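Local coordinates for protein putative methylase (Clostridium difficile, PDB 3LDU) that probably methylates guanines of ribosomal RNA, joining a THUMP region, likely for RNA binding, to a Rossmann-like methyltransferase domain that binds GTP, at residues Y7-P12 with Y42-F47; N53-C58 with G217-P222; A59-L64 with D159-A164; Q95-K100 with K140-I145. One frame throughout, in Å; residues are numbered along the deposited sequence. Where two conformers were deposited one is given.

Contact 1: residues Y7-P12 with Y42-F47; sequences YTLISP and YKTDEF
Strands 7-12 and 39-44 run antiparallel here, their short axes 4.7 Å apart at closest approach. Y7 with T44 and L9 with Y42 are hydrogen-bonded pairs, each closed by two N-H...O bonds, and T8 with K43 is the non-hydrogen-bonded pair between them. The straighter bonds belong to the L9-Y42 pair, where L9 N reaches Y42 O at 2.8 Å. On the face that carries Y7, L9, Y42 and T44, CB of L9 stands over one face of the Y42 ring, 4.0 Å from the centroid, in a CH-pi contact. Y42 CG sits between its own backbone N and carbonyl carbon (chi1 54°), which takes the ring across L9 and brings its OH to OG of S11, to which it donates at 3.0 Å. S11 OG is in turn hydrogen-bonded to R61 O. L9 CD1 packs on T44 CG2 at 3.8 Å. At the other end, the edge of the Y7 ring faces T44 OG1 and E46 O, while its CD2 lies 3.5 Å from D45 O; a water links Y7 OH to E46 O. T44 OG1 donates to D45 O on a lone pair, and D45 OD1 caps F47 N ahead of helix 48-55. The pairing is that of neighbouring antiparallel strands in the N-terminal ferredoxin-like domain.

Contact 2: residues N53-C58 with G217-P222; sequences NMWLRC and GINMAP
The six-membered ring of W55 carries the methyl group of A221 on one face: A221 CB lies 3.6 Å from the ring centroid and almost on the normal, a CH-pi contact. N219 approaches the far end of the indole obliquely, its OD1 3.5 Å from W55 CZ3, with the amide and ring planes 30° apart. The second flat group, the guanidinium of R57, has P222 CD over one face, toward the rim, and M220 O at its edge. This is an interdomain contact, in which the end of helix 48-55 in the ferredoxin-like domain meets the loop that follows helix 208-217 of the methyltransferase domain. That helix closes with a Schellman motif whose C-prime residue is N219, at positive phi, and the chain then turns across the other segment at about a right angle. A221 CB also touches CG of the selenomethionine M54 at 3.7 Å, and lies 3.2 Å from M54 O. P222 points toward helix 48-55 and sets its CG 3.4 Å from W55 O. The R57 side chain also packs on A185 and Y189 of helix 181-189 and on M215 and I216 of helix 208-217. Extended from CG to NE (chi2 -176°, chi3 -167°), it brings its end to the M220 carbonyl. Both terminal nitrogens grip this one acceptor end-on: R57 NH1 lies nearly in line with the carbonyl, 2.9 Å from M220 O, whereas NH2, at 3.0 Å, comes from above the carbonyl plane.

Contact 3: residues A59-L64 with D159-A164; sequences AERVHL and DTTGDA
R61 and D159 meet with their side chains at about a right angle, the guanidinium and carboxylate planes 85° apart. In the R61 conformer given here, one of two deposited, NH2 forms a salt bridge with D159 OD1 at 2.9 Å whose hydrogen bond is weak, its N-H...O angle only 127°. G162 O lies in the guanidinium plane and accepts from both NH1, at 3.0 Å, and NH2; a bend at chi3 (64°) goes with this edge-on presentation. D159 also braces its own segment: OD1 accepts from T161 N at 2.9 Å, met from above the carboxylate plane, in an Asx turn, and OD2 accepts from G162 N. Next to it, two threonines clasp the backbone of V62 with their hydroxyls. T161 OG1 accepts from V62 N at 2.9 Å, while T160 gives both its N and its OG1 to V62 O, the hydroxyl at 2.7 Å from above the carbonyl plane. T160 CG2 rests on L64 CB at 4.0 Å. N53 of helix 48-55 bonds to both threonine hydroxyls, to T160 with its ND2 and to T161 with its OD1. H63 and D159 form an antiparallel non-hydrogen-bonded pair. The contact thus joins strand 63-70, flanked on its other edge by strand 7-12 of the ferredoxin-like domain, to the end of strand 153-159 of the THUMP domain in one mixed sheet, and beyond A164 the chain leads on toward helix 181-189.

Contact 4: residues Q95-K100 with K140-I145; sequences QFPISK and KEKYPI
Q95 and I145 bury the most surface here, toward opposite ends of two segments whose end-to-end directions differ by 22°. Q95 is held by main chain and side chain alike: its N donates to E141 O at 2.9 Å, its O accepts from Y143 N, and its extended side chain brings NE2 to K140 O at 2.9 Å, nearly in line with that carbonyl, though K140 O is tilted out of the Q95 amide plane. At the other end I145 N meets P97 O at 2.9 Å in an almost straight bond (179°), and I145 O takes S99 N. These bonds start the parallel pairing of strands 98-104 and 145-150 within the THUMP domain, at the edge of the mixed sheet. I145 CB packs on I98 CD1 at 3.7 Å, the two side chains on one face of the sheet; strand 153-159 adds I156 and I158 against I145. Between the ends, the extended K142, its CG anti to the backbone N (chi1 -175°), crosses P97 at about a right angle, its CG and CE against P97 CG. Q95 O lies in the plane of the Y143 ring, at its edge, while Y143 OH donates to E141 OE2.

Overall arrangement
Contacts 1, 3 and 4 all reach one mixed sheet: strand 7-12 of contact 1 neighbours strand 63-70 of contact 3, joined by I10 O to H63 N, and D159 N to P144 O ties contact 3 to contact 4. Contact 2 is the most buried and the one that joins the N-terminal half to the methyltransferase domain; helix 48-55 connects it with contact 3, and L56 packs on Y42 and S11 of contact 1. Contact 4 lies farthest out, its centre about 22 Å from the centre of the chain, with exposed lysines. Backbone pairing dominates contacts 1 and 4, whereas in contacts 2 and 3 an arginine grips one carbonyl, alongside apolar packing in contact 2 and threonine-to-backbone bonds in contact 3.

Contact 1: residues Y7-P12 with Y42-F47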
loop_
_atom_site.group_PDB
_atom_site.type_symbol
_atom_site.label_atom_id
_atom_site.label_comp_id
_atom_site.label_asym_id
_atom_site.label_seq_id
_atom_site.Cartn_x
_atom_site.Cartn_y
_atom_site.Cartn_z
ATOM N N TYR A 7 -12.088 16.421 -7.085
ATOM C CA TYR A 7 -12.225 15.739 -5.813
ATOM C C TYR A 7 -11.055 16.096 -4.921
ATOM O O TYR A 7 -9.964 16.405 -5.405
ATOM C CB TYR A 7 -12.185 14.223 -6.000
ATOM C CG TYR A 7 -13.292 13.649 -6.837
ATOM C CD1 TYR A 7 -14.620 13.855 -6.498
ATOM C CD2 TYR A 7 -13.010 12.869 -7.947
ATOM C CE1 TYR A 7 -15.634 13.322 -7.250
ATOM C CE2 TYR A 7 -14.020 12.322 -8.709
ATOM C CZ TYR A 7 -15.333 12.561 -8.352
ATOM O OH TYR A 7 -16.348 12.026 -9.094
ATOM N N THR A 8 -11.286 16.037 -3.617
ATOM C CA THR A 8 -10.195 15.941 -2.664
ATOM C C THR A 8 -10.199 14.517 -2.132
ATOM O O THR A 8 -11.198 14.073 -1.567
ATOM C CB THR A 8 -10.369 16.927 -1.508
ATOM O OG1 THR A 8 -10.354 18.257 -2.033
ATOM C CG2 THR A 8 -9.231 16.787 -0.498
ATOM N N LEU A 9 -9.079 13.808 -2.329
ATOM C CA LEU A 9 -8.951 12.427 -1.894
ATOM C C LEU A 9 -7.900 12.337 -0.807
ATOM O O LEU A 9 -7.006 13.193 -0.708
ATOM C CB LEU A 9 -8.548 11.525 -3.068
ATOM C CG LEU A 9 -9.397 11.604 -4.339
ATOM C CD1 LEU A 9 -8.899 10.636 -5.404
ATOM C CD2 LEU A 9 -10.877 11.334 -4.021
ATOM N N ILE A 10 -8.022 11.299 0.010
ATOM C CA ILE A 10 -7.040 10.999 1.028
ATOM C C ILE A 10 -6.600 9.545 0.909
ATOM O O ILE A 10 -7.436 8.626 0.880
ATOM C CB ILE A 10 -7.635 11.206 2.416
ATOM C CG1 ILE A 10 -8.203 12.622 2.543
ATOM C CG2 ILE A 10 -6.567 10.937 3.509
ATOM C CD1 ILE A 10 -9.009 12.802 3.792
ATOM N N SER A 11 -5.290 9.330 0.853
ATOM C CA SER A 11 -4.769 7.970 0.877
ATOM C C SER A 11 -3.875 7.736 2.075
ATOM O O SER A 11 -2.821 8.351 2.204
ATOM C CB SER A 11 -4.020 7.647 -0.410
ATOM O OG SER A 11 -4.946 7.451 -1.463
ATOM N N PRO A 12 -4.316 6.854 2.972
ATOM C CA PRO A 12 -3.505 6.465 4.117
ATOM C C PRO A 12 -2.362 5.582 3.626
ATOM O O PRO A 12 -2.452 4.950 2.567
ATOM C CB PRO A 12 -4.476 5.630 4.968
ATOM C CG PRO A 12 -5.842 5.895 4.409
ATOM C CD PRO A 12 -5.642 6.210 2.973
ATOM N N TYR A 42 -4.865 14.988 -1.414
ATOM C CA TYR A 42 -4.579 15.497 -2.753
ATOM C C TYR A 42 -5.842 15.847 -3.544
ATOM O O TYR A 42 -6.933 15.340 -3.265
ATOM C CB TYR A 42 -3.685 14.520 -3.540
ATOM C CG TYR A 42 -4.183 13.081 -3.629
ATOM C CD1 TYR A 42 -4.564 12.542 -4.843
ATOM C CD2 TYR A 42 -4.243 12.267 -2.504
ATOM C CE1 TYR A 42 -5.016 11.230 -4.943
ATOM C CE2 TYR A 42 -4.695 10.938 -2.588
ATOM C CZ TYR A 42 -5.077 10.435 -3.813
ATOM O OH TYR A 42 -5.515 9.134 -3.915
ATOM N N LYS A 43 -5.675 16.732 -4.521
ATOM C CA LYS A 43 -6.774 17.191 -5.366
ATOM C C LYS A 43 -6.639 16.529 -6.721
ATOM O O LYS A 43 -5.530 16.399 -7.238
ATOM C CB LYS A 43 -6.706 18.707 -5.562
ATOM C CG LYS A 43 -7.824 19.479 -4.890
ATOM C CD LYS A 43 -7.684 20.973 -5.146
ATOM C CE LYS A 43 -8.210 21.352 -6.518
ATOM N NZ LYS A 43 -9.689 21.178 -6.589
ATOM N N THR A 44 -7.763 16.121 -7.299
ATOM C CA THR A 44 -7.756 15.457 -8.601
ATOM C C THR A 44 -8.907 15.946 -9.461
ATOM O O THR A 44 -9.815 16.615 -8.973
ATOM C CB THR A 44 -7.919 13.920 -8.460
ATOM O OG1 THR A 44 -9.296 13.594 -8.218
ATOM C CG2 THR A 44 -7.072 13.370 -7.305
ATOM N N ASP A 45 -8.851 15.614 -10.747
ATOM C CA ASP A 45 -9.980 15.809 -11.641
ATOM C C ASP A 45 -10.967 14.656 -11.469
ATOM O O ASP A 45 -10.849 13.860 -10.527
ATOM C CB ASP A 45 -9.506 15.907 -13.096
ATOM C CG ASP A 45 -8.746 14.670 -13.554
ATOM O OD1 ASP A 45 -8.849 13.620 -12.896
ATOM O OD2 ASP A 45 -8.045 14.745 -14.584
ATOM N N GLU A 46 -11.936 14.553 -12.376
ATOM C CA GLU A 46 -12.987 13.552 -12.227
ATOM C C GLU A 46 -12.495 12.123 -12.434
ATOM O O GLU A 46 -13.208 11.169 -12.129
ATOM C CB GLU A 46 -14.178 13.848 -13.162
ATOM C CG GLU A 46 -13.888 13.598 -14.633
ATOM C CD GLU A 46 -13.498 14.860 -15.394
ATOM O OE1 GLU A 46 -12.846 15.753 -14.797
ATOM O OE2 GLU A 46 -13.849 14.952 -16.596
ATOM N N PHE A 47 -11.271 11.974 -12.945
ATOM C CA PHE A 47 -10.696 10.655 -13.154
ATOM C C PHE A 47 -9.979 10.158 -11.909
ATOM O O PHE A 47 -9.485 9.032 -11.882
ATOM C CB PHE A 47 -9.722 10.669 -14.339
ATOM C CG PHE A 47 -10.396 10.854 -15.675
ATOM C CD1 PHE A 47 -10.807 9.761 -16.419
ATOM C CD2 PHE A 47 -10.609 12.120 -16.185
ATOM C CE1 PHE A 47 -11.419 9.923 -17.646
ATOM C CE2 PHE A 47 -11.223 12.292 -17.412
ATOM C CZ PHE A 47 -11.630 11.190 -18.141
HETATM O O HOH W 1 -15.846 10.635 -11.416
#

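Contact 2: residues N53-C58 with G217-P222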
loop_
_atom_site.group_PDB
_atom_site.type_symbol
_atom_site.label_atom_id
_atom_site.label_comp_id
_atom_site.label_asym_id
_atom_site.label_seq_id
_atom_site.Cartn_x
_atom_site.Cartn_y
_atom_site.Cartn_z
ATOM N N ASN A 53 -7.197 4.408 -7.344
ATOM C CA ASN A 53 -7.375 2.994 -7.034
ATOM C C ASN A 53 -6.642 2.092 -8.023
ATOM O O ASN A 53 -6.070 1.069 -7.641
ATOM C CB ASN A 53 -8.873 2.639 -7.030
ATOM C CG ASN A 53 -9.545 3.053 -5.753
ATOM O OD1 ASN A 53 -9.261 2.500 -4.692
ATOM N ND2 ASN A 53 -10.437 4.041 -5.834
HETATM N N MSE A 54 -6.637 2.485 -9.292
HETATM C CA MSE A 54 -6.038 1.645 -10.331
HETATM C C MSE A 54 -4.519 1.578 -10.215
HETATM O O MSE A 54 -3.910 0.512 -10.417
HETATM C CB MSE A 54 -6.401 2.183 -11.714
HETATM C CG MSE A 54 -5.822 1.391 -12.880
HETATM SE SE MSE A 54 -6.409 -0.482 -12.929
HETATM C CE MSE A 54 -8.222 -0.274 -12.436
ATOM N N TRP A 55 -3.917 2.725 -9.908
ATOM C CA TRP A 55 -2.485 2.913 -10.115
ATOM C C TRP A 55 -1.627 3.008 -8.852
ATOM O O TRP A 55 -0.436 2.694 -8.899
ATOM C CB TRP A 55 -2.236 4.149 -11.000
ATOM C CG TRP A 55 -2.511 3.881 -12.456
ATOM C CD1 TRP A 55 -3.618 4.259 -13.178
ATOM C CD2 TRP A 55 -1.689 3.124 -13.343
ATOM N NE1 TRP A 55 -3.508 3.798 -14.472
ATOM C CE2 TRP A 55 -2.337 3.096 -14.598
ATOM C CE3 TRP A 55 -0.455 2.470 -13.210
ATOM C CZ2 TRP A 55 -1.791 2.448 -15.706
ATOM C CZ3 TRP A 55 0.078 1.824 -14.302
ATOM C CH2 TRP A 55 -0.585 1.816 -15.535
ATOM N N LEU A 56 -2.198 3.447 -7.732
ATOM C CA LEU A 56 -1.356 3.645 -6.548
ATOM C C LEU A 56 -0.937 2.315 -5.902
ATOM O O LEU A 56 -1.793 1.511 -5.507
ATOM C CB LEU A 56 -2.077 4.546 -5.531
ATOM C CG LEU A 56 -2.366 5.956 -6.030
ATOM C CD1 LEU A 56 -3.146 6.726 -4.951
ATOM C CD2 LEU A 56 -1.075 6.692 -6.395
ATOM N N ARG A 57 0.378 2.094 -5.790
ATOM C CA ARG A 57 0.925 0.859 -5.221
ATOM C C ARG A 57 1.236 0.966 -3.739
ATOM O O ARG A 57 1.359 -0.051 -3.064
ATOM C CB ARG A 57 2.204 0.453 -5.958
ATOM C CG ARG A 57 2.053 0.410 -7.459
ATOM C CD ARG A 57 3.310 -0.076 -8.149
ATOM N NE ARG A 57 3.258 0.179 -9.588
ATOM C CZ ARG A 57 2.831 -0.700 -10.482
ATOM N NH1 ARG A 57 2.412 -1.906 -10.088
ATOM N NH2 ARG A 57 2.807 -0.371 -11.765
ATOM N N CYS A 58 1.355 2.193 -3.231
ATOM C CA CYS A 58 1.729 2.400 -1.826
ATOM C C CYS A 58 0.600 2.919 -0.933
ATOM O O CYS A 58 0.786 3.131 0.260
ATOM C CB CYS A 58 2.944 3.319 -1.746
ATOM S SG CYS A 58 4.421 2.555 -2.499
ATOM N N GLY A 217 7.975 -3.147 -13.325
ATOM C CA GLY A 217 8.759 -3.284 -14.539
ATOM C C GLY A 217 7.997 -3.325 -15.856
ATOM O O GLY A 217 8.476 -2.795 -16.857
ATOM N N ILE A 218 6.829 -3.963 -15.877
ATOM C CA ILE A 218 6.025 -3.989 -17.099
ATOM C C ILE A 218 4.897 -2.955 -17.065
ATOM O O ILE A 218 4.033 -2.950 -17.934
ATOM C CB ILE A 218 5.449 -5.392 -17.394
ATOM C CG1 ILE A 218 4.536 -5.862 -16.259
ATOM C CG2 ILE A 218 6.584 -6.387 -17.625
ATOM C CD1 ILE A 218 3.748 -7.119 -16.606
ATOM N N ASN A 219 4.927 -2.080 -16.063
ATOM C CA ASN A 219 3.903 -1.036 -15.892
ATOM C C ASN A 219 2.487 -1.613 -15.820
ATOM O O ASN A 219 1.552 -1.093 -16.431
ATOM C CB ASN A 219 3.997 0.008 -17.017
ATOM C CG ASN A 219 3.332 1.326 -16.652
ATOM O OD1 ASN A 219 3.359 1.752 -15.499
ATOM N ND2 ASN A 219 2.739 1.981 -17.641
HETATM N N MSE A 220 2.339 -2.709 -15.090
HETATM C CA MSE A 220 1.023 -3.279 -14.832
HETATM C C MSE A 220 0.419 -2.616 -13.599
HETATM O O MSE A 220 0.989 -2.667 -12.519
HETATM C CB MSE A 220 1.121 -4.785 -14.605
HETATM C CG MSE A 220 -0.221 -5.421 -14.271
HETATM SE SE MSE A 220 -0.027 -7.328 -13.921
HETATM C CE MSE A 220 0.463 -7.870 -15.723
ATOM N N ALA A 221 -0.745 -1.996 -13.764
ATOM C CA ALA A 221 -1.374 -1.280 -12.666
ATOM C C ALA A 221 -1.749 -2.254 -11.558
ATOM O O ALA A 221 -2.240 -3.351 -11.842
ATOM C CB ALA A 221 -2.649 -0.556 -13.183
ATOM N N PRO A 222 -1.548 -1.853 -10.285
ATOM C CA PRO A 222 -1.855 -2.755 -9.169
ATOM C C PRO A 222 -3.315 -3.176 -9.139
ATOM O O PRO A 222 -3.608 -4.313 -8.760
ATOM C CB PRO A 222 -1.513 -1.922 -7.920
ATOM C CG PRO A 222 -1.385 -0.507 -8.409
ATOM C CD PRO A 222 -0.915 -0.606 -9.828
#

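Contact 3: residues A59-L64 with D159-A164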
loop_
_atom_site.group_PDB
_atom_site.type_symbol
_atom_site.label_atom_id
_atom_site.label_comp_id
_atom_site.label_asym_id
_atom_site.label_seq_id
_atom_site.Cartn_x
_atom_site.Cartn_y
_atom_site.Cartn_z
ATOM N N ALA A 59 -0.574 3.129 -1.525
ATOM C CA ALA A 59 -1.743 3.564 -0.767
ATOM C C ALA A 59 -2.448 2.363 -0.166
ATOM O O ALA A 59 -2.599 1.343 -0.828
ATOM C CB ALA A 59 -2.715 4.316 -1.692
ATOM N N GLU A 60 -2.915 2.485 1.072
ATOM C CA GLU A 60 -3.670 1.383 1.664
ATOM C C GLU A 60 -5.130 1.445 1.233
ATOM O O GLU A 60 -5.834 0.442 1.284
ATOM C CB GLU A 60 -3.595 1.406 3.189
ATOM C CG GLU A 60 -2.192 1.261 3.732
ATOM C CD GLU A 60 -1.551 -0.067 3.358
ATOM O OE1 GLU A 60 -2.245 -1.108 3.400
ATOM O OE2 GLU A 60 -0.340 -0.062 3.045
ATOM N N ARG A 61 -5.566 2.637 0.829
ATOM C CA ARG A 61 -6.887 2.811 0.241
ATOM C C ARG A 61 -7.064 4.247 -0.208
ATOM O O ARG A 61 -6.141 5.058 -0.107
ATOM C CB ARG A 61 -8.015 2.361 1.177
ATOM C CG ARG A 61 -7.972 2.976 2.558
ATOM C CD ARG A 61 -9.173 2.536 3.383
ATOM N NE ARG A 61 -9.182 1.097 3.644
ATOM C CZ ARG A 61 -9.911 0.216 2.970
ATOM N NH1 ARG A 61 -9.857 -1.075 3.286
ATOM N NH2 ARG A 61 -10.692 0.623 1.980
ATOM N N VAL A 62 -8.201 4.520 -0.839
ATOM C CA VAL A 62 -8.440 5.834 -1.408
ATOM C C VAL A 62 -9.771 6.329 -0.865
ATOM O O VAL A 62 -10.808 5.709 -1.111
ATOM C CB VAL A 62 -8.495 5.788 -2.944
ATOM C CG1 VAL A 62 -8.881 7.175 -3.508
ATOM C CG2 VAL A 62 -7.158 5.306 -3.510
ATOM N N HIS A 63 -9.726 7.409 -0.089
ATOM C CA HIS A 63 -10.930 8.002 0.503
ATOM C C HIS A 63 -11.339 9.269 -0.225
ATOM O O HIS A 63 -10.503 10.086 -0.605
ATOM C CB HIS A 63 -10.664 8.391 1.959
ATOM C CG HIS A 63 -10.399 7.231 2.869
ATOM N ND1 HIS A 63 -11.388 6.633 3.611
ATOM C CD2 HIS A 63 -9.254 6.570 3.158
ATOM C CE1 HIS A 63 -10.870 5.644 4.323
ATOM N NE2 HIS A 63 -9.569 5.593 4.068
ATOM N N LEU A 64 -12.642 9.445 -0.392
ATOM C CA LEU A 64 -13.182 10.702 -0.884
ATOM C C LEU A 64 -13.495 11.586 0.331
ATOM O O LEU A 64 -14.329 11.232 1.159
ATOM C CB LEU A 64 -14.455 10.442 -1.693
ATOM C CG LEU A 64 -15.225 11.707 -2.106
ATOM C CD1 LEU A 64 -14.371 12.582 -3.024
ATOM C CD2 LEU A 64 -16.526 11.331 -2.786
ATOM N N ASP A 159 -15.149 5.690 1.783
ATOM C CA ASP A 159 -14.202 4.729 1.221
ATOM C C ASP A 159 -14.567 4.418 -0.232
ATOM O O ASP A 159 -15.698 4.006 -0.503
ATOM C CB ASP A 159 -14.234 3.454 2.063
ATOM C CG ASP A 159 -13.367 2.349 1.486
ATOM O OD1 ASP A 159 -12.404 2.676 0.774
ATOM O OD2 ASP A 159 -13.649 1.163 1.754
ATOM N N THR A 160 -13.632 4.621 -1.160
ATOM C CA THR A 160 -13.890 4.351 -2.581
ATOM C C THR A 160 -13.345 2.988 -2.991
ATOM O O THR A 160 -13.559 2.535 -4.120
ATOM C CB THR A 160 -13.263 5.418 -3.518
ATOM O OG1 THR A 160 -11.838 5.261 -3.543
ATOM C CG2 THR A 160 -13.601 6.831 -3.063
ATOM N N THR A 161 -12.648 2.338 -2.059
ATOM C CA THR A 161 -11.847 1.145 -2.369
ATOM C C THR A 161 -12.528 -0.192 -2.058
ATOM O O THR A 161 -12.683 -1.032 -2.936
ATOM C CB THR A 161 -10.506 1.226 -1.625
ATOM O OG1 THR A 161 -9.833 2.424 -2.022
ATOM C CG2 THR A 161 -9.649 0.005 -1.952
ATOM N N GLY A 162 -12.957 -0.378 -0.815
ATOM C CA GLY A 162 -13.526 -1.647 -0.396
ATOM C C GLY A 162 -12.446 -2.509 0.254
ATOM O O GLY A 162 -11.891 -2.138 1.283
ATOM N N ASP A 163 -12.144 -3.657 -0.334
ATOM C CA ASP A 163 -11.027 -4.466 0.163
ATOM C C ASP A 163 -9.736 -3.642 0.161
ATOM O O ASP A 163 -9.426 -2.969 -0.817
ATOM C CB ASP A 163 -10.835 -5.724 -0.689
ATOM C CG ASP A 163 -11.850 -6.803 -0.379
ATOM O OD1 ASP A 163 -12.550 -6.689 0.648
ATOM O OD2 ASP A 163 -11.939 -7.773 -1.163
ATOM N N ALA A 164 -8.988 -3.687 1.257
ATOM C CA ALA A 164 -7.724 -2.947 1.343
ATOM C C ALA A 164 -6.900 -3.093 0.060
ATOM O O ALA A 164 -6.806 -4.183 -0.508
ATOM C CB ALA A 164 -6.917 -3.410 2.551
#

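Contact 4: residues Q95-K100 with K140-I145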
loop_
_atom_site.group_PDB
_atom_site.type_symbol
_atom_site.label_atom_id
_atom_site.label_comp_id
_atom_site.label_asym_id
_atom_site.label_seq_id
_atom_site.Cartn_x
_atom_site.Cartn_y
_atom_site.Cartn_z
ATOM N N GLN A 95 -26.842 2.362 0.742
ATOM C CA GLN A 95 -26.385 1.959 2.075
ATOM C C GLN A 95 -25.229 2.862 2.490
ATOM O O GLN A 95 -24.381 3.204 1.666
ATOM C CB GLN A 95 -25.895 0.504 2.073
ATOM C CG GLN A 95 -26.961 -0.523 1.714
ATOM C CD GLN A 95 -26.414 -1.934 1.750
ATOM O OE1 GLN A 95 -25.757 -2.330 2.708
ATOM N NE2 GLN A 95 -26.680 -2.698 0.701
ATOM N N PHE A 96 -25.214 3.263 3.759
ATOM C CA PHE A 96 -24.140 4.104 4.291
ATOM C C PHE A 96 -23.708 3.644 5.678
ATOM O O PHE A 96 -23.893 4.354 6.678
ATOM C CB PHE A 96 -24.522 5.601 4.277
ATOM C CG PHE A 96 -25.840 5.920 4.947
ATOM C CD1 PHE A 96 -25.875 6.450 6.229
ATOM C CD2 PHE A 96 -27.043 5.711 4.285
ATOM C CE1 PHE A 96 -27.089 6.761 6.838
ATOM C CE2 PHE A 96 -28.264 6.022 4.889
ATOM C CZ PHE A 96 -28.289 6.539 6.163
ATOM N N PRO A 97 -23.113 2.447 5.745
ATOM C CA PRO A 97 -22.658 1.963 7.045
ATOM C C PRO A 97 -21.487 2.836 7.497
ATOM O O PRO A 97 -20.716 3.281 6.649
ATOM C CB PRO A 97 -22.187 0.538 6.736
ATOM C CG PRO A 97 -21.742 0.587 5.303
ATOM C CD PRO A 97 -22.686 1.577 4.633
ATOM N N ILE A 98 -21.383 3.106 8.793
ATOM C CA ILE A 98 -20.230 3.841 9.313
ATOM C C ILE A 98 -19.194 2.772 9.629
ATOM O O ILE A 98 -19.216 2.145 10.684
ATOM C CB ILE A 98 -20.587 4.678 10.556
ATOM C CG1 ILE A 98 -21.949 5.364 10.366
ATOM C CG2 ILE A 98 -19.512 5.716 10.824
ATOM C CD1 ILE A 98 -22.017 6.276 9.125
ATOM N N SER A 99 -18.316 2.530 8.669
ATOM C CA SER A 99 -17.526 1.313 8.690
ATOM C C SER A 99 -16.418 1.369 9.716
ATOM O O SER A 99 -15.976 0.333 10.215
ATOM C CB SER A 99 -16.960 1.026 7.300
ATOM O OG SER A 99 -18.022 0.783 6.388
ATOM N N LYS A 100 -15.980 2.577 10.051
ATOM C CA LYS A 100 -14.800 2.716 10.902
ATOM C C LYS A 100 -14.688 4.119 11.479
ATOM O O LYS A 100 -14.985 5.105 10.787
ATOM C CB LYS A 100 -13.545 2.418 10.086
ATOM C CG LYS A 100 -12.247 2.584 10.850
ATOM C CD LYS A 100 -11.063 2.352 9.927
ATOM C CE LYS A 100 -9.750 2.253 10.686
ATOM N NZ LYS A 100 -8.600 2.161 9.741
ATOM N N LYS A 140 -29.696 -0.343 -1.647
ATOM C CA LYS A 140 -28.933 -0.268 -2.892
ATOM C C LYS A 140 -27.432 -0.390 -2.615
ATOM O O LYS A 140 -27.024 -1.082 -1.678
ATOM C CB LYS A 140 -29.260 1.016 -3.667
ATOM C CG LYS A 140 -30.752 1.179 -4.009
ATOM C CD LYS A 140 -31.305 -0.083 -4.662
ATOM C CE LYS A 140 -32.783 0.069 -5.038
ATOM N NZ LYS A 140 -32.978 1.081 -6.113
ATOM N N GLU A 141 -26.610 0.276 -3.422
ATOM C CA GLU A 141 -25.157 0.114 -3.291
ATOM C C GLU A 141 -24.551 0.833 -2.075
ATOM O O GLU A 141 -25.146 1.745 -1.503
ATOM C CB GLU A 141 -24.427 0.491 -4.589
ATOM C CG GLU A 141 -24.220 1.975 -4.814
ATOM C CD GLU A 141 -25.472 2.685 -5.334
ATOM O OE1 GLU A 141 -26.575 2.094 -5.295
ATOM O OE2 GLU A 141 -25.343 3.839 -5.791
ATOM N N LYS A 142 -23.354 0.401 -1.695
ATOM C CA LYS A 142 -22.743 0.771 -0.415
ATOM C C LYS A 142 -21.726 1.914 -0.531
ATOM O O LYS A 142 -20.869 1.916 -1.423
ATOM C CB LYS A 142 -22.086 -0.482 0.190
ATOM C CG LYS A 142 -21.503 -0.331 1.583
ATOM C CD LYS A 142 -20.934 -1.679 2.060
ATOM C CE LYS A 142 -20.034 -1.525 3.287
ATOM N NZ LYS A 142 -19.214 -2.744 3.583
ATOM N N TYR A 143 -21.855 2.886 0.378
ATOM C CA TYR A 143 -20.957 4.042 0.510
ATOM C C TYR A 143 -20.418 4.031 1.938
ATOM O O TYR A 143 -21.028 4.620 2.834
ATOM C CB TYR A 143 -21.748 5.346 0.271
ATOM C CG TYR A 143 -22.232 5.501 -1.152
ATOM C CD1 TYR A 143 -21.563 6.323 -2.052
ATOM C CD2 TYR A 143 -23.342 4.797 -1.612
ATOM C CE1 TYR A 143 -22.010 6.456 -3.376
ATOM C CE2 TYR A 143 -23.783 4.912 -2.921
ATOM C CZ TYR A 143 -23.111 5.745 -3.798
ATOM O OH TYR A 143 -23.548 5.858 -5.100
ATOM N N PRO A 144 -19.283 3.343 2.170
ATOM C CA PRO A 144 -18.832 3.150 3.550
ATOM C C PRO A 144 -18.261 4.447 4.093
ATOM O O PRO A 144 -17.384 5.039 3.472
ATOM C CB PRO A 144 -17.731 2.080 3.425
ATOM C CG PRO A 144 -17.909 1.487 2.017
ATOM C CD PRO A 144 -18.427 2.639 1.202
ATOM N N ILE A 145 -18.759 4.884 5.241
ATOM C CA ILE A 145 -18.351 6.163 5.803
ATOM C C ILE A 145 -17.227 5.948 6.815
ATOM O O ILE A 145 -17.325 5.080 7.687
ATOM C CB ILE A 145 -19.545 6.863 6.484
ATOM C CG1 ILE A 145 -20.758 6.917 5.536
ATOM C CG2 ILE A 145 -19.159 8.260 6.960
ATOM C CD1 ILE A 145 -20.549 7.751 4.263
#